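Local coordinates for protein pyocin-S2 (Pseudomonas aeruginosa, PDB 4QKO) that is a bacteriocin whose nuclease domain, the part described here, breaks down the chromosomal DNA of sensitive cells, at residues H101-I106 with N117-T122; N20-A25 with K68-G73; A31-Q36 with Y113-L118. One frame throughout, in Å; residues are numbered along the deposited sequence. Where two conformers were deposited one is given.

Contact 1. Residues H101-I106 with N117-T122; sequences HHKVRI and NLVAVT. With MG (magnesium ion), chain O.
His101 and His102 pair with Val119 and Leu118 in the two-stranded antiparallel hairpin of the HNH (His-Me finger) fold, where helix 123-130 completes the ββα-metal unit. His101 and Val119 form the hydrogen-bonded pair, through two nearly straight backbone bonds; His102 and Leu118 form the non-hydrogen-bonded one. Alternation along the strands then sends neighbouring histidines to opposite faces. His101 turns to the metal, its ND1 2.2 Å from the magnesium ion, which His126 also binds. Beside it, the CG2 of Val119 lies at the ring edge, 3.3 Å from CD2 of His101.

On the other face, the His102 ring sits between two aliphatic groups. CD2 of Leu118 makes a CH-pi contact 3.7 Å from the ring centroid, displaced toward the rim, while Ile106 CD1 covers the centre of the opposite face. A bond from NE2 to the Val112 carbonyl further limits the rotation of this ring.

Where the strands part, Asn117 ties down the loop. In the family pattern, His102, Asn117 and His126 probably supply the H, N and H. The backbone O of Asn117 takes the N-H of Lys103 at 2.8 Å. Because CG lies anti to the backbone N (chi1 -159°), the amide reaches across to the main chain of Val104 and reads both its polar groups: OD1 accepts from Val104 N at 2.7 Å, and ND2, which also bonds to Gly111 O, donates to Val104 O at 3.1 Å, with that oxygen only 3° out of the Asn117 amide plane.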
loop_
_atom_site.group_PDB
_atom_site.type_symbol
_atom_site.label_atom_id
_atom_site.label_comp_id
_atom_site.label_asym_id
_atom_site.label_seq_id
_atom_site.Cartn_x
_atom_site.Cartn_y
_atom_site.Cartn_z
ATOM N N HIS B 101 -0.811 6.150 -12.747
ATOM C CA HIS B 101 -0.073 6.681 -13.952
ATOM C C HIS B 101 -1.147 7.075 -14.979
ATOM O O HIS B 101 -2.217 6.448 -15.025
ATOM C CB HIS B 101 0.883 5.550 -14.472
ATOM C CG HIS B 101 1.193 5.481 -15.975
ATOM N ND1 HIS B 101 2.388 5.928 -16.529
ATOM C CD2 HIS B 101 0.552 4.843 -16.992
ATOM C CE1 HIS B 101 2.411 5.662 -17.827
ATOM N NE2 HIS B 101 1.312 4.995 -18.132
ATOM N N HIS B 102 -0.822 8.070 -15.798
ATOM C CA HIS B 102 -1.671 8.457 -16.904
ATOM C C HIS B 102 -1.239 7.725 -18.158
ATOM O O HIS B 102 -0.066 7.724 -18.523
ATOM C CB HIS B 102 -1.542 9.952 -17.101
ATOM C CG HIS B 102 -2.244 10.740 -16.049
ATOM N ND1 HIS B 102 -1.674 11.012 -14.823
ATOM C CD2 HIS B 102 -3.514 11.195 -15.974
ATOM C CE1 HIS B 102 -2.532 11.675 -14.070
ATOM N NE2 HIS B 102 -3.658 11.801 -14.746
ATOM N N LYS B 103 -2.153 7.102 -18.858
ATOM C CA LYS B 103 -1.791 6.416 -20.104
ATOM C C LYS B 103 -1.374 7.369 -21.215
ATOM O O LYS B 103 -0.370 7.135 -21.883
ATOM C CB LYS B 103 -2.931 5.554 -20.595
ATOM C CG LYS B 103 -3.477 4.652 -19.522
ATOM C CD LYS B 103 -4.056 3.386 -20.116
ATOM C CE LYS B 103 -5.451 3.594 -20.616
ATOM N NZ LYS B 103 -5.685 2.643 -21.740
ATOM N N VAL B 104 -2.141 8.432 -21.397
ATOM C CA VAL B 104 -1.799 9.543 -22.304
ATOM C C VAL B 104 -1.308 10.759 -21.521
ATOM O O VAL B 104 -1.981 11.247 -20.624
ATOM C CB VAL B 104 -3.013 9.928 -23.186
ATOM C CG1 VAL B 104 -2.668 11.071 -24.154
ATOM C CG2 VAL B 104 -3.513 8.712 -23.965
ATOM N N ARG B 105 -0.121 11.280 -21.851
ATOM C CA ARG B 105 0.460 12.364 -21.075
ATOM C C ARG B 105 -0.471 13.513 -21.162
ATOM O O ARG B 105 -1.101 13.730 -22.204
ATOM C CB ARG B 105 1.864 12.756 -21.565
ATOM C CG ARG B 105 2.866 11.603 -21.499
ATOM C CD ARG B 105 4.331 11.991 -21.254
ATOM N NE ARG B 105 4.796 13.222 -21.917
ATOM C CZ ARG B 105 5.026 13.373 -23.229
ATOM N NH1 ARG B 105 4.832 12.381 -24.102
ATOM N NH2 ARG B 105 5.446 14.549 -23.680
ATOM N N ILE B 106 -0.572 14.239 -20.061
ATOM C CA ILE B 106 -1.413 15.427 -20.017
ATOM C C ILE B 106 -0.903 16.466 -21.036
ATOM O O ILE B 106 -1.680 17.100 -21.732
ATOM C CB ILE B 106 -1.430 15.972 -18.591
ATOM C CG1 ILE B 106 -2.132 14.950 -17.707
ATOM C CG2 ILE B 106 -2.121 17.322 -18.473
ATOM C CD1 ILE B 106 -1.517 14.864 -16.350
ATOM N N ASN B 117 -8.071 7.264 -18.627
ATOM C CA ASN B 117 -6.699 7.600 -18.830
ATOM C C ASN B 117 -5.824 7.074 -17.682
ATOM O O ASN B 117 -4.668 7.389 -17.671
ATOM C CB ASN B 117 -6.475 9.120 -18.833
ATOM C CG ASN B 117 -5.172 9.536 -19.548
ATOM O OD1 ASN B 117 -4.619 8.791 -20.341
ATOM N ND2 ASN B 117 -4.667 10.714 -19.224
ATOM N N LEU B 118 -6.433 6.512 -16.647
ATOM C CA LEU B 118 -5.669 6.088 -15.472
ATOM C C LEU B 118 -5.449 4.591 -15.377
ATOM O O LEU B 118 -6.300 3.792 -15.711
ATOM C CB LEU B 118 -6.387 6.567 -14.260
ATOM C CG LEU B 118 -6.651 8.049 -14.232
ATOM C CD1 LEU B 118 -7.349 8.324 -12.957
ATOM C CD2 LEU B 118 -5.393 8.857 -14.331
ATOM N N VAL B 119 -4.261 4.239 -14.928
ATOM C CA VAL B 119 -3.952 2.855 -14.508
ATOM C C VAL B 119 -3.250 2.804 -13.129
ATOM O O VAL B 119 -2.532 3.713 -12.746
ATOM C CB VAL B 119 -3.065 2.106 -15.515
ATOM C CG1 VAL B 119 -3.863 1.624 -16.711
ATOM C CG2 VAL B 119 -1.931 2.960 -15.993
ATOM N N ALA B 120 -3.413 1.688 -12.398
ATOM C CA ALA B 120 -2.726 1.470 -11.159
ATOM C C ALA B 120 -1.601 0.531 -11.558
ATOM O O ALA B 120 -1.874 -0.517 -12.160
ATOM C CB ALA B 120 -3.606 0.810 -10.109
ATOM N N VAL B 121 -0.388 0.935 -11.184
ATOM C CA VAL B 121 0.832 0.138 -11.440
ATOM C C VAL B 121 1.701 -0.032 -10.224
ATOM O O VAL B 121 1.785 0.842 -9.373
ATOM C CB VAL B 121 1.691 0.754 -12.530
ATOM C CG1 VAL B 121 1.020 0.469 -13.871
ATOM C CG2 VAL B 121 1.836 2.242 -12.363
ATOM N N THR B 122 2.434 -1.134 -10.199
ATOM C CA THR B 122 3.466 -1.235 -9.184
ATOM C C THR B 122 4.666 -0.411 -9.612
ATOM O O THR B 122 4.844 -0.158 -10.812
ATOM C CB THR B 122 3.939 -2.670 -8.994
ATOM O OG1 THR B 122 4.650 -3.106 -10.161
ATOM C CG2 THR B 122 2.811 -3.592 -8.724
HETATM MG MG MG O . 3.380 7.266 -15.108
HETATM O O HOH W 1 2.149 8.992 -15.094
#

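Contact 2. Residues N20-A25 with K68-G73; sequences NWLGAA and KQFNPG
Gln69, Phe70 and Trp21 bury the most surface where segment 68-73, a loop running into helix 72-78, meets the short 3-10 segment 21-24 near the surface of the nuclease domain. The contact illustrates how one amide oxygen can serve the start of a helical turn. With CG anti to the carbonyl carbon (chi1 -52°) and the chain extended beyond it, Gln69 carries its amide to the beginning of the segment. There OE1 accepts the N-H of Trp21 at 2.7 Å, the donor tilted 22° from the carbonyl plane. The same oxygen also takes a hydrogen from a water 2.7 Å away, and that water accepts from Leu22 N. Two successive N-H groups of the first turn are thus served by one atom, directly and through water, while NE2 of Gln69 turns to the carbonyl of Ser18.

Phe70 supplies the apolar half with the outer end of its ring. Its CZ meets Leu22 CD1 at 3.6 Å, the methyl group lying at the ring edge close to the ring plane, and CZ3 of Trp21 meets the same CZ from the CE2 side at 4.1 Å. Leu22 links the two aromatics from within the 3-10 segment, because its other methyl, CD2, lies over the centre of one face of the Trp21 indole. The indole is buried against Phe56, Trp57 and Val60 of helix 49-62, and its NE1 is bonded to Pro32 O. Just beyond, Asn71 caps helix 72-78 and bonds through ND2 to Leu54 and Asp63 of the immunity protein. The chemistry implies a polar, partly hydrated rim beside an aromatic seam, so that the segment bordering the immunity protein is joined to the interior of the nuclease.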
loop_
_atom_site.group_PDB
_atom_site.type_symbol
_atom_site.label_atom_id
_atom_site.label_comp_id
_atom_site.label_asym_id
_atom_site.label_seq_id
_atom_site.Cartn_x
_atom_site.Cartn_y
_atom_site.Cartn_z
ATOM N N ASN B 20 -8.978 -10.486 -8.620
ATOM C CA ASN B 20 -7.613 -10.095 -8.227
ATOM C C ASN B 20 -7.198 -8.858 -9.025
ATOM O O ASN B 20 -6.327 -8.894 -9.915
ATOM C CB ASN B 20 -6.689 -11.279 -8.484
ATOM C CG ASN B 20 -5.253 -10.992 -8.141
ATOM O OD1 ASN B 20 -4.973 -10.130 -7.326
ATOM N ND2 ASN B 20 -4.326 -11.697 -8.798
ATOM N N TRP B 21 -7.870 -7.727 -8.761
ATOM C CA TRP B 21 -7.668 -6.519 -9.536
ATOM C C TRP B 21 -6.235 -6.101 -9.724
ATOM O O TRP B 21 -5.760 -5.901 -10.869
ATOM C CB TRP B 21 -8.529 -5.406 -8.920
ATOM C CG TRP B 21 -8.273 -4.039 -9.371
ATOM C CD1 TRP B 21 -8.191 -3.608 -10.650
ATOM C CD2 TRP B 21 -8.085 -2.893 -8.539
ATOM N NE1 TRP B 21 -7.913 -2.279 -10.666
ATOM C CE2 TRP B 21 -7.854 -1.800 -9.397
ATOM C CE3 TRP B 21 -8.084 -2.681 -7.140
ATOM C CZ2 TRP B 21 -7.605 -0.498 -8.921
ATOM C CZ3 TRP B 21 -7.883 -1.389 -6.673
ATOM C CH2 TRP B 21 -7.636 -0.315 -7.545
ATOM N N LEU B 22 -5.525 -5.983 -8.621
ATOM C CA LEU B 22 -4.152 -5.487 -8.602
ATOM C C LEU B 22 -3.106 -6.503 -9.080
ATOM O O LEU B 22 -1.966 -6.131 -9.335
ATOM C CB LEU B 22 -3.759 -4.872 -7.245
ATOM C CG LEU B 22 -4.534 -3.569 -6.982
ATOM C CD1 LEU B 22 -4.070 -2.925 -5.706
ATOM C CD2 LEU B 22 -4.543 -2.531 -8.101
ATOM N N GLY B 23 -3.535 -7.709 -9.342
ATOM C CA GLY B 23 -2.671 -8.694 -10.076
ATOM C C GLY B 23 -2.232 -8.117 -11.412
ATOM O O GLY B 23 -1.093 -8.357 -11.847
ATOM N N ALA B 24 -3.097 -7.324 -12.069
ATOM C CA ALA B 24 -2.739 -6.657 -13.339
ATOM C C ALA B 24 -1.748 -5.478 -13.220
ATOM O O ALA B 24 -1.252 -4.966 -14.242
ATOM C CB ALA B 24 -4.007 -6.213 -14.119
ATOM N N ALA B 25 -1.510 -4.980 -12.000
ATOM C CA ALA B 25 -0.690 -3.834 -11.806
ATOM C C ALA B 25 0.789 -4.072 -12.075
ATOM O O ALA B 25 1.578 -3.101 -12.262
ATOM C CB ALA B 25 -0.870 -3.290 -10.382
ATOM N N LYS B 68 -12.630 -6.972 -0.312
ATOM C CA LYS B 68 -12.275 -8.377 -0.031
ATOM C C LYS B 68 -10.864 -8.803 -0.502
ATOM O O LYS B 68 -10.332 -9.831 -0.038
ATOM C CB LYS B 68 -13.334 -9.341 -0.634
ATOM C CG LYS B 68 -14.741 -8.946 -0.236
ATOM C CD LYS B 68 -15.807 -9.998 -0.439
ATOM C CE LYS B 68 -16.056 -10.334 -1.896
ATOM N NZ LYS B 68 -17.450 -10.853 -2.095
ATOM N N GLN B 69 -10.241 -8.019 -1.385
ATOM C CA GLN B 69 -8.966 -8.362 -1.971
ATOM C C GLN B 69 -7.807 -7.803 -1.188
ATOM O O GLN B 69 -6.658 -7.866 -1.663
ATOM C CB GLN B 69 -8.891 -7.879 -3.438
ATOM C CG GLN B 69 -10.097 -8.360 -4.276
ATOM C CD GLN B 69 -10.052 -7.959 -5.763
ATOM O OE1 GLN B 69 -9.048 -7.565 -6.288
ATOM N NE2 GLN B 69 -11.148 -8.125 -6.430
ATOM N N PHE B 70 -8.104 -7.149 -0.068
ATOM C CA PHE B 70 -7.095 -6.479 0.743
ATOM C C PHE B 70 -7.176 -6.953 2.161
ATOM O O PHE B 70 -8.266 -7.099 2.681
ATOM C CB PHE B 70 -7.252 -4.935 0.709
ATOM C CG PHE B 70 -7.044 -4.377 -0.667
ATOM C CD1 PHE B 70 -5.837 -4.021 -1.089
ATOM C CD2 PHE B 70 -8.135 -4.243 -1.561
ATOM C CE1 PHE B 70 -5.635 -3.536 -2.402
ATOM C CE2 PHE B 70 -7.944 -3.809 -2.845
ATOM C CZ PHE B 70 -6.693 -3.431 -3.273
ATOM N N ASN B 71 -6.023 -7.154 2.805
ATOM C CA ASN B 71 -6.062 -7.603 4.159
ATOM C C ASN B 71 -6.305 -6.466 5.126
ATOM O O ASN B 71 -6.310 -5.307 4.743
ATOM C CB ASN B 71 -4.800 -8.437 4.513
ATOM C CG ASN B 71 -3.652 -7.606 5.022
ATOM O OD1 ASN B 71 -3.446 -6.513 4.576
ATOM N ND2 ASN B 71 -2.874 -8.160 5.983
ATOM N N PRO B 72 -6.517 -6.800 6.417
ATOM C CA PRO B 72 -6.888 -5.722 7.346
ATOM C C PRO B 72 -5.818 -4.677 7.469
ATOM O O PRO B 72 -6.128 -3.517 7.640
ATOM C CB PRO B 72 -7.127 -6.457 8.683
ATOM C CG PRO B 72 -7.527 -7.848 8.252
ATOM C CD PRO B 72 -6.849 -8.132 6.944
ATOM N N GLY B 73 -4.535 -5.059 7.385
ATOM C CA GLY B 73 -3.443 -4.111 7.417
ATOM C C GLY B 73 -3.568 -3.123 6.288
ATOM O O GLY B 73 -3.368 -1.919 6.451
HETATM O O HOH W 2 -6.723 -6.283 -5.800
#

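Contact 3. Residues A31-Q36 with Y113-L118; sequences APIPSQ and YNMGNL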
loop_
_atom_site.group_PDB
_atom_site.type_symbol
_atom_site.label_atom_id
_atom_site.label_comp_id
_atom_site.label_asym_id
_atom_site.label_seq_id
_atom_site.Cartn_x
_atom_site.Cartn_y
_atom_site.Cartn_z
ATOM N N ALA B 31 -3.334 -1.919 -14.086
ATOM C CA ALA B 31 -4.626 -2.338 -13.763
ATOM C C ALA B 31 -5.525 -1.176 -14.141
ATOM O O ALA B 31 -5.200 -0.094 -13.843
ATOM C CB ALA B 31 -4.742 -2.614 -12.269
ATOM N N PRO B 32 -6.646 -1.449 -14.761
ATOM C CA PRO B 32 -7.593 -0.388 -15.048
ATOM C C PRO B 32 -8.284 0.136 -13.798
ATOM O O PRO B 32 -8.200 -0.474 -12.708
ATOM C CB PRO B 32 -8.565 -1.055 -15.981
ATOM C CG PRO B 32 -8.612 -2.450 -15.573
ATOM C CD PRO B 32 -7.185 -2.760 -15.159
ATOM N N ILE B 33 -8.909 1.327 -13.923
ATOM C CA ILE B 33 -9.789 1.735 -12.839
ATOM C C ILE B 33 -11.087 0.867 -12.826
ATOM O O ILE B 33 -11.794 0.728 -13.894
ATOM C CB ILE B 33 -10.161 3.215 -12.968
ATOM C CG1 ILE B 33 -8.925 4.104 -12.982
ATOM C CG2 ILE B 33 -11.127 3.619 -11.850
ATOM C CD1 ILE B 33 -7.833 3.673 -11.993
ATOM N N PRO B 34 -11.415 0.252 -11.689
ATOM C CA PRO B 34 -12.656 -0.526 -11.628
ATOM C C PRO B 34 -13.895 0.326 -11.927
ATOM O O PRO B 34 -13.976 1.412 -11.426
ATOM C CB PRO B 34 -12.696 -1.053 -10.188
ATOM C CG PRO B 34 -11.268 -1.000 -9.722
ATOM C CD PRO B 34 -10.664 0.176 -10.442
ATOM N N SER B 35 -14.799 -0.168 -12.773
ATOM C CA SER B 35 -16.015 0.574 -13.106
ATOM C C SER B 35 -16.735 1.119 -11.875
ATOM O O SER B 35 -17.214 2.270 -11.918
ATOM C CB SER B 35 -16.965 -0.255 -13.975
ATOM O OG SER B 35 -17.257 -1.565 -13.467
ATOM N N GLN B 36 -16.797 0.349 -10.786
ATOM C CA GLN B 36 -17.509 0.835 -9.549
ATOM C C GLN B 36 -16.860 2.042 -8.952
ATOM O O GLN B 36 -17.507 2.824 -8.240
ATOM C CB GLN B 36 -17.460 -0.062 -8.260
ATOM C CG GLN B 36 -17.527 -1.486 -8.243
ATOM C CD GLN B 36 -16.308 -2.226 -8.723
ATOM O OE1 GLN B 36 -15.962 -2.159 -9.908
ATOM N NE2 GLN B 36 -15.877 -3.128 -7.903
ATOM N N TYR B 113 -8.152 13.688 -14.699
ATOM C CA TYR B 113 -9.060 12.829 -13.896
ATOM C C TYR B 113 -10.082 12.067 -14.747
ATOM O O TYR B 113 -11.147 11.749 -14.290
ATOM C CB TYR B 113 -9.767 13.697 -12.850
ATOM C CG TYR B 113 -8.834 14.483 -11.942
ATOM C CD1 TYR B 113 -8.060 13.858 -10.972
ATOM C CD2 TYR B 113 -8.668 15.833 -12.111
ATOM C CE1 TYR B 113 -7.193 14.571 -10.176
ATOM C CE2 TYR B 113 -7.805 16.554 -11.320
ATOM C CZ TYR B 113 -7.056 15.937 -10.354
ATOM O OH TYR B 113 -6.219 16.671 -9.511
ATOM N N ASN B 114 -9.734 11.791 -15.996
ATOM C CA ASN B 114 -10.511 10.936 -16.874
ATOM C C ASN B 114 -10.173 9.531 -16.493
ATOM O O ASN B 114 -9.041 9.129 -16.611
ATOM C CB ASN B 114 -10.072 11.180 -18.350
ATOM C CG ASN B 114 -10.759 10.260 -19.353
ATOM O OD1 ASN B 114 -11.433 9.321 -19.002
ATOM N ND2 ASN B 114 -10.660 10.615 -20.641
ATOM N N MET B 115 -11.133 8.769 -16.042
ATOM C CA MET B 115 -10.849 7.370 -15.592
ATOM C C MET B 115 -10.374 6.455 -16.649
ATOM O O MET B 115 -9.706 5.499 -16.348
ATOM C CB MET B 115 -12.070 6.729 -14.945
ATOM C CG MET B 115 -12.597 7.509 -13.764
ATOM S SD MET B 115 -11.503 7.634 -12.324
ATOM C CE MET B 115 -11.784 9.226 -11.652
ATOM N N GLY B 116 -10.713 6.716 -17.893
ATOM C CA GLY B 116 -10.150 5.957 -19.029
ATOM C C GLY B 116 -8.658 6.262 -19.294
ATOM O O GLY B 116 -8.044 5.553 -20.100
ATOM N N ASN B 117 -8.071 7.264 -18.627
ATOM C CA ASN B 117 -6.699 7.600 -18.830
ATOM C C ASN B 117 -5.824 7.074 -17.682
ATOM O O ASN B 117 -4.668 7.389 -17.671
ATOM C CB ASN B 117 -6.475 9.120 -18.833
ATOM C CG ASN B 117 -5.172 9.536 -19.548
ATOM O OD1 ASN B 117 -4.619 8.791 -20.341
ATOM N ND2 ASN B 117 -4.667 10.714 -19.224
ATOM N N LEU B 118 -6.433 6.512 -16.647
ATOM C CA LEU B 118 -5.669 6.088 -15.472
ATOM C C LEU B 118 -5.449 4.591 -15.377
ATOM O O LEU B 118 -6.300 3.792 -15.711
ATOM C CB LEU B 118 -6.387 6.567 -14.260
ATOM C CG LEU B 118 -6.651 8.049 -14.232
ATOM C CD1 LEU B 118 -7.349 8.324 -12.957
ATOM C CD2 LEU B 118 -5.393 8.857 -14.331
HETATM O O HOH W 3 -9.410 2.656 -16.450
#
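Ile33, just past the short strand 31-32, comes nearest to Met115 in the 3-10 turn 115-117, their CA atoms 6.4 Å apart, and the two backbones are connected by water instead of by direct bonds. This water accepts the N-H of Ile33 at 2.9 Å and donates to Met115 O at the same distance; its further link to Leu118 O is weak. Two buried backbone groups too far apart to pair are in this way bridged by a single water molecule, Met115 O also taking a weak bond from Leu118 N.

The branches of Ile33 divide the work. CG1, anti to the carbonyl carbon (chi1 -58°), enters the angle between the turn and the strand that follows it: it lies 3.7 Å from Met115 O and 3.8 Å from Leu118 CB, and CD1 continues along the base of Leu118. The other branch, CG2, faces the sulfur of Met115, with SD at 4.1 Å. Met115 bends at both chi2 and chi3, and its side chain also packs on Ala38 and Leu41 of helix 35-41. Helix 49-62 backs the whole cluster, with Phe56 against Ile33 and Phe52 against both Met115 and Leu118.

The turn itself is shaped by an Asx turn, in which Asn114 OD1 receives the N-H of Gly116 at 2.9 Å from above the amide plane, and by a backbone bond from Asn117 N to Asn114 O. Between the segments, then, cohesion rests on dispersion between a branched aliphatic chain, a thioether and a leucine, with the bridging water meeting the polar demand of the main chain.

Strand 118-121 joins contacts 1 and 3, whose centres are about 9 Å apart: it pairs with 99-102 on one side and with 31-32 on the other, where Ala31 N and Ala120 O are 2.8 Å apart. Asn117 and Leu118 belong to both contacts. Contact 2 lies farther off, its centre about 16 Å from that of contact 3 and 19 Å from that of contact 1, yet Trp21 NE1 reaches Pro32 O at 2.7 Å and Ala25 O reaches Thr122 N at 3.0 Å. Contact 1 holds one metal ligand, His101; the side chain of Leu118 is about 9 Å from the magnesium ion and that of Leu22 about 12 Å from the His101 side chain.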